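Local coordinates for protein nicotinate phosphoribosyltransferase (Vibrio cholerae, PDB 4HL7) that probably catalyses the ATP-dependent formation of nicotinate D-ribonucleotide from nicotinate and 5-phospho-alpha-D-ribose 1-diphosphate, a step of NAD biosynthesis, at residues L181-T186 / F352-L357; V194-L199 / A219-L224; V291-G296 / F321-G326; W301-I306 / E337-R342. All blocks are in the same frame, centred on the assembly; numbering follows the deposited sequence.

All four contacts belong to the barrel-like parallel alpha/beta domain. Along the chain, interaction 2 closes before interactions 3 and 4 begin, the segments of interactions 3 and 4 alternate, and the loop spanned by interaction 1 encloses all three. Interactions 1 and 3 lie at the C-terminal ends of strands 181-183, 290-293 and 320-323 of one six-stranded sheet, their centres about 15 Å apart. Interactions 2 and 4 join helices outside that sheet, with centres about 30 Å apart. Each touches an inner contact: interaction 2 reaches interaction 1 through Gln-195 and Leu-199, and interaction 4 reaches interaction 3 through Trp-301 and Met-305. Strand-end loops, where alpha/beta barrels carry their active sites, are backed by helix packing.

Interaction 1. Residues L181-T186 / F352-L357; sequences LTEMGT and FLTNDL
Glu-183 OE2, with the methyl CG2 of Thr-354 lying 3.3 Å from it, accepts two N-H groups: the backbone N of Gly-185 at 2.8 Å and the side-chain amide of Gln-195. The Gly-185 N-H comes from above the carboxylate, 68° out of its plane. OE1 bonds to Thr-213, so both oxygens have partners. A bend at chi2 (-83°) carries the carboxylate onward beside its own segment to Gly-185 N, while Glu-183 CG packs 3.8 Å from Leu-353 CD1. That same methyl meets Leu-181 CD2 tip to tip at 4.2 Å; such branched apolar ends bring no polar group into the interior. Across the contact the hydroxyl OG1 of Thr-354 donates to Gly-185 O at 2.7 Å, in the carbonyl plane and on a lone pair. Its chi1 of 63° sets OG1 between backbone N and carbonyl carbon, facing the glycine. Glycine fits because OG1 occupies the side on which a CB would stand. The contact ties the end of strand 181-183 to the short helix 351-354 that follows the adjacent strand 344-349, and a sulfate ion is bound nearby. With two N-H groups at OE2 and a hydroxyl at OE1, the buried carboxylate is probably stabilised as an anion.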
loop_
_atom_site.group_PDB
_atom_site.type_symbol
_atom_site.label_atom_id
_atom_site.label_comp_id
_atom_site.label_asym_id
_atom_site.label_seq_id
_atom_site.Cartn_x
_atom_site.Cartn_y
_atom_site.Cartn_z
ATOM N N LEU A 181 13.464 -5.511 7.556
ATOM C CA LEU A 181 13.007 -4.468 6.630
ATOM C C LEU A 181 12.189 -5.138 5.515
ATOM O O LEU A 181 12.628 -6.144 4.924
ATOM C CB LEU A 181 14.246 -3.737 6.031
ATOM C CG LEU A 181 13.992 -2.568 5.083
ATOM C CD1 LEU A 181 13.098 -1.526 5.759
ATOM C CD2 LEU A 181 15.294 -1.886 4.680
ATOM N N THR A 182 10.984 -4.637 5.270
ATOM C CA THR A 182 10.222 -5.084 4.107
ATOM C C THR A 182 10.100 -3.889 3.160
ATOM O O THR A 182 9.558 -2.828 3.533
ATOM C CB THR A 182 8.827 -5.545 4.493
ATOM O OG1 THR A 182 8.931 -6.657 5.416
ATOM C CG2 THR A 182 8.098 -6.060 3.244
ATOM N N GLU A 183 10.646 -4.011 1.971
ATOM C CA GLU A 183 10.611 -2.850 1.084
ATOM C C GLU A 183 9.214 -2.687 0.482
ATOM O O GLU A 183 8.660 -3.636 -0.014
ATOM C CB GLU A 183 11.682 -3.027 0.010
ATOM C CG GLU A 183 11.884 -1.788 -0.831
ATOM C CD GLU A 183 10.863 -1.648 -2.003
ATOM O OE1 GLU A 183 10.271 -2.658 -2.478
ATOM O OE2 GLU A 183 10.639 -0.494 -2.428
HETATM N N MSE A 184 8.654 -1.475 0.506
HETATM C CA MSE A 184 7.261 -1.274 0.093
HETATM C C MSE A 184 7.190 0.055 -0.600
HETATM O O MSE A 184 6.200 0.758 -0.483
HETATM C CB MSE A 184 6.243 -1.295 1.269
HETATM C CG MSE A 184 6.074 -2.651 1.882
HETATM SE SE MSE A 184 4.638 -2.388 3.273
HETATM C CE MSE A 184 4.835 -4.212 3.786
ATOM N N GLY A 185 8.227 0.431 -1.313
ATOM C CA GLY A 185 8.218 1.746 -1.939
ATOM C C GLY A 185 7.898 1.814 -3.410
ATOM O O GLY A 185 8.331 2.730 -4.093
ATOM N N THR A 186 7.151 0.864 -3.923
ATOM C CA THR A 186 6.792 0.941 -5.336
ATOM C C THR A 186 5.860 2.154 -5.678
ATOM O O THR A 186 6.072 2.877 -6.669
ATOM C CB THR A 186 6.050 -0.372 -5.720
ATOM O OG1 THR A 186 6.951 -1.488 -5.610
ATOM C CG2 THR A 186 5.457 -0.290 -7.168
ATOM N N PHE A 352 10.700 6.592 2.371
ATOM C CA PHE A 352 12.023 6.814 2.976
ATOM C C PHE A 352 13.069 6.029 2.227
ATOM O O PHE A 352 14.232 6.446 2.161
ATOM C CB PHE A 352 11.981 6.404 4.434
ATOM C CG PHE A 352 13.315 6.409 5.126
ATOM C CD1 PHE A 352 14.041 5.241 5.253
ATOM C CD2 PHE A 352 13.818 7.587 5.723
ATOM C CE1 PHE A 352 15.246 5.219 5.943
ATOM C CE2 PHE A 352 15.033 7.562 6.414
ATOM C CZ PHE A 352 15.730 6.360 6.532
ATOM N N LEU A 353 12.677 4.909 1.626
ATOM C CA LEU A 353 13.615 4.113 0.811
ATOM C C LEU A 353 13.743 4.593 -0.645
ATOM O O LEU A 353 14.877 4.794 -1.115
ATOM C CB LEU A 353 13.294 2.585 0.824
ATOM C CG LEU A 353 13.489 1.862 2.178
ATOM C CD1 LEU A 353 13.020 0.412 2.075
ATOM C CD2 LEU A 353 14.961 1.955 2.625
ATOM N N THR A 354 12.595 4.703 -1.350
ATOM C CA THR A 354 12.586 4.868 -2.829
ATOM C C THR A 354 12.328 6.269 -3.328
ATOM O O THR A 354 12.290 6.517 -4.565
ATOM C CB THR A 354 11.546 3.916 -3.474
ATOM O OG1 THR A 354 10.237 4.264 -3.027
ATOM C CG2 THR A 354 11.859 2.452 -3.164
ATOM N N ASN A 355 12.181 7.226 -2.411
ATOM C CA ASN A 355 11.966 8.604 -2.843
ATOM C C ASN A 355 12.453 9.608 -1.809
ATOM O O ASN A 355 11.685 10.433 -1.309
ATOM C CB ASN A 355 10.467 8.812 -3.113
ATOM C CG ASN A 355 10.217 9.941 -4.109
ATOM O OD1 ASN A 355 11.078 10.770 -4.357
ATOM N ND2 ASN A 355 9.036 9.975 -4.664
ATOM N N ASP A 356 13.740 9.552 -1.534
ATOM C CA ASP A 356 14.333 10.410 -0.522
ATOM C C ASP A 356 15.627 10.986 -1.112
ATOM O O ASP A 356 16.562 10.244 -1.427
ATOM C CB ASP A 356 14.619 9.610 0.762
ATOM C CG ASP A 356 15.247 10.508 1.875
ATOM O OD1 ASP A 356 15.544 10.018 3.001
ATOM O OD2 ASP A 356 15.402 11.718 1.590
ATOM N N LEU A 357 15.666 12.311 -1.277
ATOM C CA LEU A 357 16.860 12.986 -1.831
ATOM C C LEU A 357 17.478 13.882 -0.759
ATOM O O LEU A 357 18.287 14.774 -1.055
ATOM C CB LEU A 357 16.505 13.849 -3.071
ATOM C CG LEU A 357 15.940 13.031 -4.244
ATOM C CD1 LEU A 357 15.702 13.926 -5.454
ATOM C CD2 LEU A 357 16.960 11.960 -4.573
#

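Interaction 2. Residues V194-L199 / A219-L224; sequences VQRDVL and AREFDL
Two consecutive helices of the alpha/beta domain, 192-205 and 216-222, separated in the chain by edge strand 210-213, meet where Phe-222 wedges against Arg-196 and Leu-199. The Phe-222 rim carbon CZ lies over one face of the Arg-196 guanidinium, 3.7 Å from NE and 3.5 Å from the Arg-196 backbone O; the two planes are 49° apart. On the other flank, Leu-199 CB touches ring carbon CE2 at 3.9 Å, and Leu-199 CD2 approaches Leu-224 CD1 more loosely, at 4.4 Å. Leu-224 arrives there because the second helix finishes in a Schellman motif: Asp-223 takes a positive phi, and Leu-224 N bonds back to Ala-219 O at 2.9 Å. One ring face of Phe-222 is covered by CG of its neighbour Glu-221. A bend at chi2 (-98°) swings the Arg-196 tip toward Glu-221, and NE makes a weak, nearly straight salt-bridge bond of 3.4 Å to Glu-221 OE2. Arg-196 NH2 meanwhile binds Asp-197 OD1, in the guanidinium plane, at 3.0 Å. The arginine, long and flat, can serve both acids from its edge while offering a face to the ring. Apolar packing therefore holds the buried side, whereas the longer cross-helix ion pair at the rim probably adds only modestly.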
loop_
_atom_site.group_PDB
_atom_site.type_symbol
_atom_site.label_atom_id
_atom_site.label_comp_id
_atom_site.label_asym_id
_atom_site.label_seq_id
_atom_site.Cartn_x
_atom_site.Cartn_y
_atom_site.Cartn_z
ATOM N N VAL A 194 15.359 4.130 -9.874
ATOM C CA VAL A 194 15.792 4.391 -8.517
ATOM C C VAL A 194 15.376 3.286 -7.574
ATOM O O VAL A 194 16.193 2.852 -6.735
ATOM C CB VAL A 194 15.297 5.746 -7.955
ATOM C CG1 VAL A 194 15.510 5.792 -6.439
ATOM C CG2 VAL A 194 16.009 6.884 -8.658
ATOM N N GLN A 195 14.145 2.784 -7.697
ATOM C CA GLN A 195 13.739 1.656 -6.843
ATOM C C GLN A 195 14.626 0.456 -7.125
ATOM O O GLN A 195 14.981 -0.294 -6.198
ATOM C CB GLN A 195 12.284 1.230 -7.079
ATOM C CG GLN A 195 11.804 0.119 -6.104
ATOM C CD GLN A 195 10.355 -0.251 -6.297
ATOM O OE1 GLN A 195 9.774 0.040 -7.338
ATOM N NE2 GLN A 195 9.748 -0.886 -5.282
ATOM N N ARG A 196 14.873 0.212 -8.415
ATOM C CA ARG A 196 15.706 -0.937 -8.813
ATOM C C ARG A 196 17.079 -0.875 -8.095
ATOM O O ARG A 196 17.495 -1.847 -7.451
ATOM C CB ARG A 196 15.867 -1.010 -10.329
ATOM C CG ARG A 196 16.619 -2.271 -10.808
ATOM C CD ARG A 196 18.090 -1.949 -11.058
ATOM N NE ARG A 196 18.899 -3.165 -11.024
ATOM C CZ ARG A 196 20.173 -3.206 -10.621
ATOM N NH1 ARG A 196 20.828 -4.358 -10.626
ATOM N NH2 ARG A 196 20.786 -2.099 -10.200
ATOM N N ASP A 197 17.736 0.275 -8.163
ATOM C CA ASP A 197 19.071 0.451 -7.564
ATOM C C ASP A 197 19.020 0.370 -6.036
ATOM O O ASP A 197 19.966 -0.099 -5.393
ATOM C CB ASP A 197 19.622 1.808 -7.924
ATOM C CG ASP A 197 20.082 1.893 -9.374
ATOM O OD1 ASP A 197 20.212 0.845 -10.023
ATOM O OD2 ASP A 197 20.228 3.025 -9.872
ATOM N N VAL A 198 17.955 0.922 -5.457
ATOM C CA VAL A 198 17.752 0.875 -4.025
ATOM C C VAL A 198 17.646 -0.555 -3.530
ATOM O O VAL A 198 18.317 -0.933 -2.557
ATOM C CB VAL A 198 16.528 1.737 -3.588
ATOM C CG1 VAL A 198 16.068 1.342 -2.180
ATOM C CG2 VAL A 198 16.916 3.224 -3.721
ATOM N N LEU A 199 16.872 -1.368 -4.229
ATOM C CA LEU A 199 16.747 -2.755 -3.833
ATOM C C LEU A 199 18.098 -3.504 -4.020
ATOM O O LEU A 199 18.500 -4.284 -3.156
ATOM C CB LEU A 199 15.567 -3.455 -4.598
ATOM C CG LEU A 199 14.179 -3.111 -4.024
ATOM C CD1 LEU A 199 13.108 -3.572 -4.989
ATOM C CD2 LEU A 199 14.031 -3.894 -2.735
ATOM N N ALA A 219 11.066 -8.695 -6.734
ATOM C CA ALA A 219 11.249 -9.976 -5.996
ATOM C C ALA A 219 11.863 -11.015 -6.951
ATOM O O ALA A 219 12.851 -11.664 -6.623
ATOM C CB ALA A 219 9.939 -10.485 -5.398
ATOM N N ARG A 220 11.311 -11.105 -8.151
ATOM C CA ARG A 220 11.939 -11.911 -9.209
ATOM C C ARG A 220 13.355 -11.527 -9.526
ATOM O O ARG A 220 14.228 -12.394 -9.520
ATOM C CB ARG A 220 11.093 -11.960 -10.488
ATOM C CG ARG A 220 11.690 -12.829 -11.615
ATOM C CD ARG A 220 10.739 -12.945 -12.826
ATOM N NE ARG A 220 10.347 -11.632 -13.339
ATOM C CZ ARG A 220 9.367 -11.410 -14.217
ATOM N NH1 ARG A 220 8.679 -12.440 -14.728
ATOM N NH2 ARG A 220 9.086 -10.158 -14.597
ATOM N N GLU A 221 13.576 -10.266 -9.862
ATOM C CA GLU A 221 14.859 -9.828 -10.365
ATOM C C GLU A 221 15.962 -10.129 -9.369
ATOM O O GLU A 221 17.117 -10.499 -9.745
ATOM C CB GLU A 221 14.824 -8.335 -10.661
ATOM C CG GLU A 221 16.202 -7.775 -10.936
ATOM C CD GLU A 221 16.187 -6.474 -11.713
ATOM O OE1 GLU A 221 15.098 -5.972 -12.036
ATOM O OE2 GLU A 221 17.278 -5.944 -12.005
ATOM N N PHE A 222 15.646 -9.964 -8.087
ATOM C CA PHE A 222 16.698 -10.058 -7.049
ATOM C C PHE A 222 16.588 -11.316 -6.185
ATOM O O PHE A 222 17.293 -11.429 -5.189
ATOM C CB PHE A 222 16.654 -8.792 -6.152
ATOM C CG PHE A 222 17.011 -7.550 -6.877
ATOM C CD1 PHE A 222 18.315 -7.355 -7.329
ATOM C CD2 PHE A 222 16.048 -6.587 -7.149
ATOM C CE1 PHE A 222 18.664 -6.222 -8.026
ATOM C CE2 PHE A 222 16.387 -5.437 -7.829
ATOM C CZ PHE A 222 17.698 -5.235 -8.262
ATOM N N ASP A 223 15.648 -12.218 -6.516
ATOM C CA ASP A 223 15.436 -13.443 -5.746
ATOM C C ASP A 223 15.193 -13.095 -4.293
ATOM O O ASP A 223 15.876 -13.602 -3.371
ATOM C CB ASP A 223 16.623 -14.419 -5.903
ATOM C CG ASP A 223 16.361 -15.779 -5.223
ATOM O OD1 ASP A 223 15.191 -16.273 -5.214
ATOM O OD2 ASP A 223 17.300 -16.336 -4.646
ATOM N N LEU A 224 14.233 -12.194 -4.086
ATOM C CA LEU A 224 13.817 -11.811 -2.762
ATOM C C LEU A 224 12.432 -12.341 -2.583
ATOM O O LEU A 224 11.712 -12.549 -3.569
ATOM C CB LEU A 224 13.806 -10.273 -2.616
ATOM C CG LEU A 224 15.194 -9.674 -2.712
ATOM C CD1 LEU A 224 15.075 -8.165 -2.806
ATOM C CD2 LEU A 224 16.014 -10.064 -1.484
#

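Interaction 3. Residues V291-G296 / F321-G326; sequences VRHDSG and FIFSDG
His-293 N donates to Ile-322 O at 2.7 Å, and Ile-322 N donates to Val-291 O at 3.0 Å, pairing two parallel strands of a beta-alpha-beta unit: strand 290-293, helix 298-311, strand 320-323. The pairing runs on past the strand ends, where His-293 O receives Ser-324 N. Ser-324 OG, placed between backbone N and carbonyl carbon by a chi1 of 67°, stands 3.0 Å from both His-293 O and Asp-294 OD2, with a single proton to offer them; Arg-292 NE adds a weak bond. A small hydroxyl residue suits this spot, since it fits among three polar groups where the strands end. On the face carrying Val-291, His-293, Phe-321 and Phe-323, Val-291 CG2 lies 3.6 Å from Phe-321 CD1, and the His-293 and Phe-323 rings meet obliquely at 55°. Trp-301 of the connecting helix packs against all four of these side chains. On the other face, the terminal nitrogen NH2 of Arg-292 bonds to Thr-229, and Arg-292 touches His-232, the predicted autophosphorylation site, unmodified here. Asp-294, just past the strand end, also touches His-232. A bound sulfate, probably from the crystallisation liquor, lies near Ser-324 and may mark an anion pocket. Beyond the strands, Asp-325 centres an inverse gamma turn, followed by Gly-326 at positive phi, a backbone shape glycine adopts readily. Water 1 bridges His-293 ND1 and Asp-325 N, while water 3 donates to Gly-296 O at 2.8 Å and to Asp-325 OD2 at 2.7 Å.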
loop_
_atom_site.group_PDB
_atom_site.type_symbol
_atom_site.label_atom_id
_atom_site.label_comp_id
_atom_site.label_asym_id
_atom_site.label_seq_id
_atom_site.Cartn_x
_atom_site.Cartn_y
_atom_site.Cartn_z
ATOM N N VAL A 291 -0.503 -8.857 12.182
ATOM C CA VAL A 291 -1.282 -7.650 11.910
ATOM C C VAL A 291 -0.331 -6.515 11.479
ATOM O O VAL A 291 0.885 -6.538 11.799
ATOM C CB VAL A 291 -2.088 -7.186 13.160
ATOM C CG1 VAL A 291 -3.276 -8.121 13.385
ATOM C CG2 VAL A 291 -1.186 -7.136 14.445
ATOM N N ARG A 292 -0.904 -5.492 10.860
ATOM C CA ARG A 292 -0.105 -4.358 10.349
ATOM C C ARG A 292 -0.542 -3.077 11.046
ATOM O O ARG A 292 -1.751 -2.810 11.167
ATOM C CB ARG A 292 -0.300 -4.227 8.821
ATOM C CG ARG A 292 0.524 -3.074 8.193
ATOM C CD ARG A 292 0.367 -3.046 6.647
ATOM N NE ARG A 292 -0.540 -1.947 6.353
ATOM C CZ ARG A 292 -1.648 -1.997 5.612
ATOM N NH1 ARG A 292 -2.419 -0.909 5.541
ATOM N NH2 ARG A 292 -1.967 -3.070 4.891
ATOM N N HIS A 293 0.438 -2.258 11.429
ATOM C CA HIS A 293 0.158 -0.951 12.041
ATOM C C HIS A 293 0.274 0.120 10.997
ATOM O O HIS A 293 1.300 0.202 10.320
ATOM C CB HIS A 293 1.200 -0.658 13.114
ATOM C CG HIS A 293 1.084 0.713 13.690
ATOM N ND1 HIS A 293 1.907 1.710 13.327
ATOM C CD2 HIS A 293 0.120 1.274 14.511
ATOM C CE1 HIS A 293 1.530 2.842 13.916
ATOM N NE2 HIS A 293 0.426 2.584 14.636
ATOM N N ASP A 294 -0.744 0.976 10.878
ATOM C CA ASP A 294 -0.687 2.042 9.859
ATOM C C ASP A 294 -1.157 3.422 10.315
ATOM O O ASP A 294 -1.144 4.345 9.533
ATOM C CB ASP A 294 -1.523 1.640 8.645
ATOM C CG ASP A 294 -1.110 2.412 7.341
ATOM O OD1 ASP A 294 -2.031 2.915 6.625
ATOM O OD2 ASP A 294 0.115 2.543 7.035
ATOM N N SER A 295 -1.624 3.572 11.548
ATOM C CA SER A 295 -2.010 4.918 12.014
ATOM C C SER A 295 -1.965 4.968 13.530
ATOM O O SER A 295 -2.107 3.928 14.198
ATOM C CB SER A 295 -3.415 5.276 11.545
ATOM O OG SER A 295 -4.343 4.374 12.079
ATOM N N GLY A 296 -1.770 6.153 14.079
ATOM C CA GLY A 296 -1.803 6.290 15.560
ATOM C C GLY A 296 -0.513 5.760 16.149
ATOM O O GLY A 296 0.471 5.507 15.420
ATOM N N PHE A 321 4.235 -8.426 13.675
ATOM C CA PHE A 321 3.709 -7.053 13.498
ATOM C C PHE A 321 4.470 -6.410 12.361
ATOM O O PHE A 321 5.684 -6.396 12.398
ATOM C CB PHE A 321 4.073 -6.196 14.706
ATOM C CG PHE A 321 3.257 -6.483 15.939
ATOM C CD1 PHE A 321 2.091 -7.270 15.863
ATOM C CD2 PHE A 321 3.626 -5.891 17.181
ATOM C CE1 PHE A 321 1.310 -7.484 16.996
ATOM C CE2 PHE A 321 2.823 -6.148 18.326
ATOM C CZ PHE A 321 1.707 -6.928 18.212
ATOM N N ILE A 322 3.770 -5.913 11.348
ATOM C CA ILE A 322 4.430 -5.081 10.302
ATOM C C ILE A 322 4.044 -3.645 10.633
ATOM O O ILE A 322 2.843 -3.311 10.666
ATOM C CB ILE A 322 3.910 -5.407 8.876
ATOM C CG1 ILE A 322 4.141 -6.901 8.600
ATOM C CG2 ILE A 322 4.617 -4.496 7.844
ATOM C CD1 ILE A 322 4.407 -7.274 7.148
ATOM N N PHE A 323 5.043 -2.818 10.919
ATOM C CA PHE A 323 4.843 -1.371 11.133
ATOM C C PHE A 323 5.060 -0.673 9.776
ATOM O O PHE A 323 6.044 -0.948 9.114
ATOM C CB PHE A 323 5.888 -0.879 12.145
ATOM C CG PHE A 323 5.677 -1.426 13.497
ATOM C CD1 PHE A 323 4.729 -0.859 14.341
ATOM C CD2 PHE A 323 6.402 -2.546 13.923
ATOM C CE1 PHE A 323 4.516 -1.385 15.636
ATOM C CE2 PHE A 323 6.187 -3.072 15.231
ATOM C CZ PHE A 323 5.231 -2.487 16.049
ATOM N N SER A 324 4.128 0.168 9.359
ATOM C CA SER A 324 4.195 0.783 8.014
ATOM C C SER A 324 3.815 2.271 7.972
ATOM O O SER A 324 3.626 2.814 6.868
ATOM C CB SER A 324 3.288 0.012 7.043
ATOM O OG SER A 324 1.889 0.172 7.390
ATOM N N ASP A 325 3.756 2.930 9.130
ATOM C CA ASP A 325 3.257 4.318 9.174
ATOM C C ASP A 325 4.347 5.366 9.003
ATOM O O ASP A 325 4.790 5.993 9.978
ATOM C CB ASP A 325 2.463 4.616 10.464
ATOM C CG ASP A 325 1.729 5.955 10.398
ATOM O OD1 ASP A 325 1.570 6.512 9.300
ATOM O OD2 ASP A 325 1.347 6.466 11.449
ATOM N N GLY A 326 4.761 5.594 7.758
ATOM C CA GLY A 326 5.689 6.653 7.419
ATOM C C GLY A 326 7.010 6.563 8.177
ATOM O O GLY A 326 7.505 7.553 8.696
HETATM O O HOH W 1 4.355 2.083 11.896
HETATM O O HOH W 2 0.384 5.503 7.203
HETATM O O HOH W 3 2.701 6.128 13.780
#

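Interaction 4. Residues W301-I306 / E337-R342; sequences WGDKMI and EYFAGR
Gly-302 CA lies 3.5 Å from Phe-339 CZ, and the absence of a side chain lets the ring press directly on the helix backbone. Next comes Asp-303, the polar centre. Arg-342 grips its OD1 end-on, with NH2 at 2.9 Å and NH1 at 3.0 Å; both bonds lie close to the guanidinium plane, but NH2 approaches from above the carboxylate while NH1 comes nearly along its C-O bond. The other Asp-303 oxygen, OD2, accepts from Tyr-338 OH, although the modelled 2.4 Å is very short and doubtful. Arginine suits the site because its two terminal nitrogens can grip one oxygen while its flat face receives a methyl; the bend at chi3 (70°) turns its tip back to the last turn of helix 329-339, where NH1 also bonds weakly to Tyr-338 O. One turn further along, Ile-306 sets its CD1 over a guanidinium face, 3.6 Å above the plane, and the same methyl meets the edge of the Phe-339 ring, 3.8 Å from CD2. Helix 298-311 packs beside the C-terminal end of helix 329-339; Tyr-338 also meets Phe-299 edge-to-face, and inward Met-305 and Ile-306 rest on Phe-321 of strand 320-323, which links the two helices in sequence.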
loop_
_atom_site.group_PDB
_atom_site.type_symbol
_atom_site.label_atom_id
_atom_site.label_comp_id
_atom_site.label_asym_id
_atom_site.label_seq_id
_atom_site.Cartn_x
_atom_site.Cartn_y
_atom_site.Cartn_z
ATOM N N TRP A 301 -0.433 0.716 20.157
ATOM C CA TRP A 301 -1.021 -0.294 19.243
ATOM C C TRP A 301 -0.433 -1.660 19.527
ATOM O O TRP A 301 -1.169 -2.662 19.703
ATOM C CB TRP A 301 -0.718 0.096 17.794
ATOM C CG TRP A 301 -1.179 -0.935 16.761
ATOM C CD1 TRP A 301 -2.467 -1.073 16.151
ATOM C CD2 TRP A 301 -0.362 -1.945 16.198
ATOM N NE1 TRP A 301 -2.446 -2.157 15.273
ATOM C CE2 TRP A 301 -1.185 -2.687 15.236
ATOM C CE3 TRP A 301 0.988 -2.294 16.351
ATOM C CZ2 TRP A 301 -0.683 -3.745 14.525
ATOM C CZ3 TRP A 301 1.489 -3.365 15.625
ATOM C CH2 TRP A 301 0.656 -4.096 14.739
ATOM N N GLY A 302 0.891 -1.731 19.531
ATOM C CA GLY A 302 1.550 -3.046 19.633
ATOM C C GLY A 302 1.256 -3.601 21.019
ATOM O O GLY A 302 1.038 -4.817 21.179
ATOM N N ASP A 303 1.244 -2.717 22.047
ATOM C CA ASP A 303 0.991 -3.218 23.427
ATOM C C ASP A 303 -0.420 -3.789 23.487
ATOM O O ASP A 303 -0.671 -4.827 24.133
ATOM C CB ASP A 303 1.156 -2.101 24.485
ATOM C CG ASP A 303 2.593 -1.819 24.805
ATOM O OD1 ASP A 303 3.457 -2.672 24.543
ATOM O OD2 ASP A 303 2.867 -0.711 25.324
ATOM N N LYS A 304 -1.369 -3.098 22.840
ATOM C CA LYS A 304 -2.767 -3.557 22.837
ATOM C C LYS A 304 -2.919 -4.906 22.117
ATOM O O LYS A 304 -3.663 -5.770 22.544
ATOM C CB LYS A 304 -3.691 -2.530 22.153
ATOM C CG LYS A 304 -4.068 -1.382 23.057
ATOM C CD LYS A 304 -5.075 -0.472 22.372
ATOM C CE LYS A 304 -5.263 0.756 23.241
ATOM N NZ LYS A 304 -6.448 1.524 22.818
HETATM N N MSE A 305 -2.231 -5.047 20.998
HETATM C CA MSE A 305 -2.281 -6.306 20.213
HETATM C C MSE A 305 -1.675 -7.442 21.013
HETATM O O MSE A 305 -2.199 -8.521 21.034
HETATM C CB MSE A 305 -1.509 -6.150 18.908
HETATM C CG MSE A 305 -2.230 -5.233 17.920
HETATM SE SE MSE A 305 -3.983 -5.984 17.344
HETATM C CE MSE A 305 -3.596 -7.928 17.401
ATOM N N ILE A 306 -0.523 -7.196 21.627
ATOM C CA ILE A 306 0.103 -8.203 22.515
ATOM C C ILE A 306 -0.873 -8.616 23.611
ATOM O O ILE A 306 -1.056 -9.823 23.827
ATOM C CB ILE A 306 1.446 -7.719 23.084
ATOM C CG1 ILE A 306 2.518 -7.770 21.966
ATOM C CG2 ILE A 306 1.898 -8.578 24.278
ATOM C CD1 ILE A 306 3.793 -7.028 22.303
ATOM N N GLU A 337 13.725 -1.851 19.938
ATOM C CA GLU A 337 14.042 -1.946 21.372
ATOM C C GLU A 337 12.789 -2.189 22.201
ATOM O O GLU A 337 12.828 -2.927 23.213
ATOM C CB GLU A 337 14.773 -0.680 21.816
ATOM C CG GLU A 337 16.190 -0.700 21.232
ATOM C CD GLU A 337 16.993 0.573 21.418
ATOM O OE1 GLU A 337 18.209 0.428 21.594
ATOM O OE2 GLU A 337 16.429 1.716 21.375
ATOM N N TYR A 338 11.705 -1.513 21.847
ATOM C CA TYR A 338 10.502 -1.568 22.633
ATOM C C TYR A 338 9.849 -2.962 22.543
ATOM O O TYR A 338 9.210 -3.394 23.489
ATOM C CB TYR A 338 9.480 -0.551 22.144
ATOM C CG TYR A 338 8.309 -0.310 23.087
ATOM C CD1 TYR A 338 8.434 0.568 24.179
ATOM C CD2 TYR A 338 7.069 -0.918 22.876
ATOM C CE1 TYR A 338 7.354 0.807 25.044
ATOM C CE2 TYR A 338 5.997 -0.702 23.721
ATOM C CZ TYR A 338 6.121 0.173 24.796
ATOM O OH TYR A 338 5.019 0.395 25.587
ATOM N N PHE A 339 9.967 -3.604 21.379
ATOM C CA PHE A 339 9.254 -4.899 21.137
ATOM C C PHE A 339 10.152 -6.140 21.191
ATOM O O PHE A 339 9.670 -7.264 21.053
ATOM C CB PHE A 339 8.358 -4.827 19.861
ATOM C CG PHE A 339 7.163 -3.959 20.043
ATOM C CD1 PHE A 339 7.059 -2.724 19.375
ATOM C CD2 PHE A 339 6.153 -4.333 20.898
ATOM C CE1 PHE A 339 5.964 -1.884 19.575
ATOM C CE2 PHE A 339 5.011 -3.532 21.101
ATOM C CZ PHE A 339 4.900 -2.287 20.432
ATOM N N ALA A 340 11.441 -5.924 21.472
ATOM C CA ALA A 340 12.421 -7.016 21.532
ATOM C C ALA A 340 11.946 -8.066 22.533
ATOM O O ALA A 340 11.490 -7.730 23.636
ATOM C CB ALA A 340 13.819 -6.480 21.912
ATOM N N GLY A 341 11.957 -9.321 22.098
ATOM C CA GLY A 341 11.556 -10.452 22.950
ATOM C C GLY A 341 10.059 -10.667 23.125
ATOM O O GLY A 341 9.647 -11.642 23.724
ATOM N N ARG A 342 9.222 -9.773 22.584
ATOM C CA ARG A 342 7.829 -9.816 22.884
ATOM C C ARG A 342 6.960 -10.258 21.675
ATOM O O ARG A 342 5.844 -10.693 21.875
ATOM C CB ARG A 342 7.321 -8.441 23.375
ATOM C CG ARG A 342 8.107 -7.886 24.594
ATOM C CD ARG A 342 7.722 -6.416 24.741
ATOM N NE ARG A 342 6.352 -6.333 25.190
ATOM C CZ ARG A 342 5.596 -5.223 25.106
ATOM N NH1 ARG A 342 6.096 -4.111 24.647
ATOM N NH2 ARG A 342 4.342 -5.230 25.537
#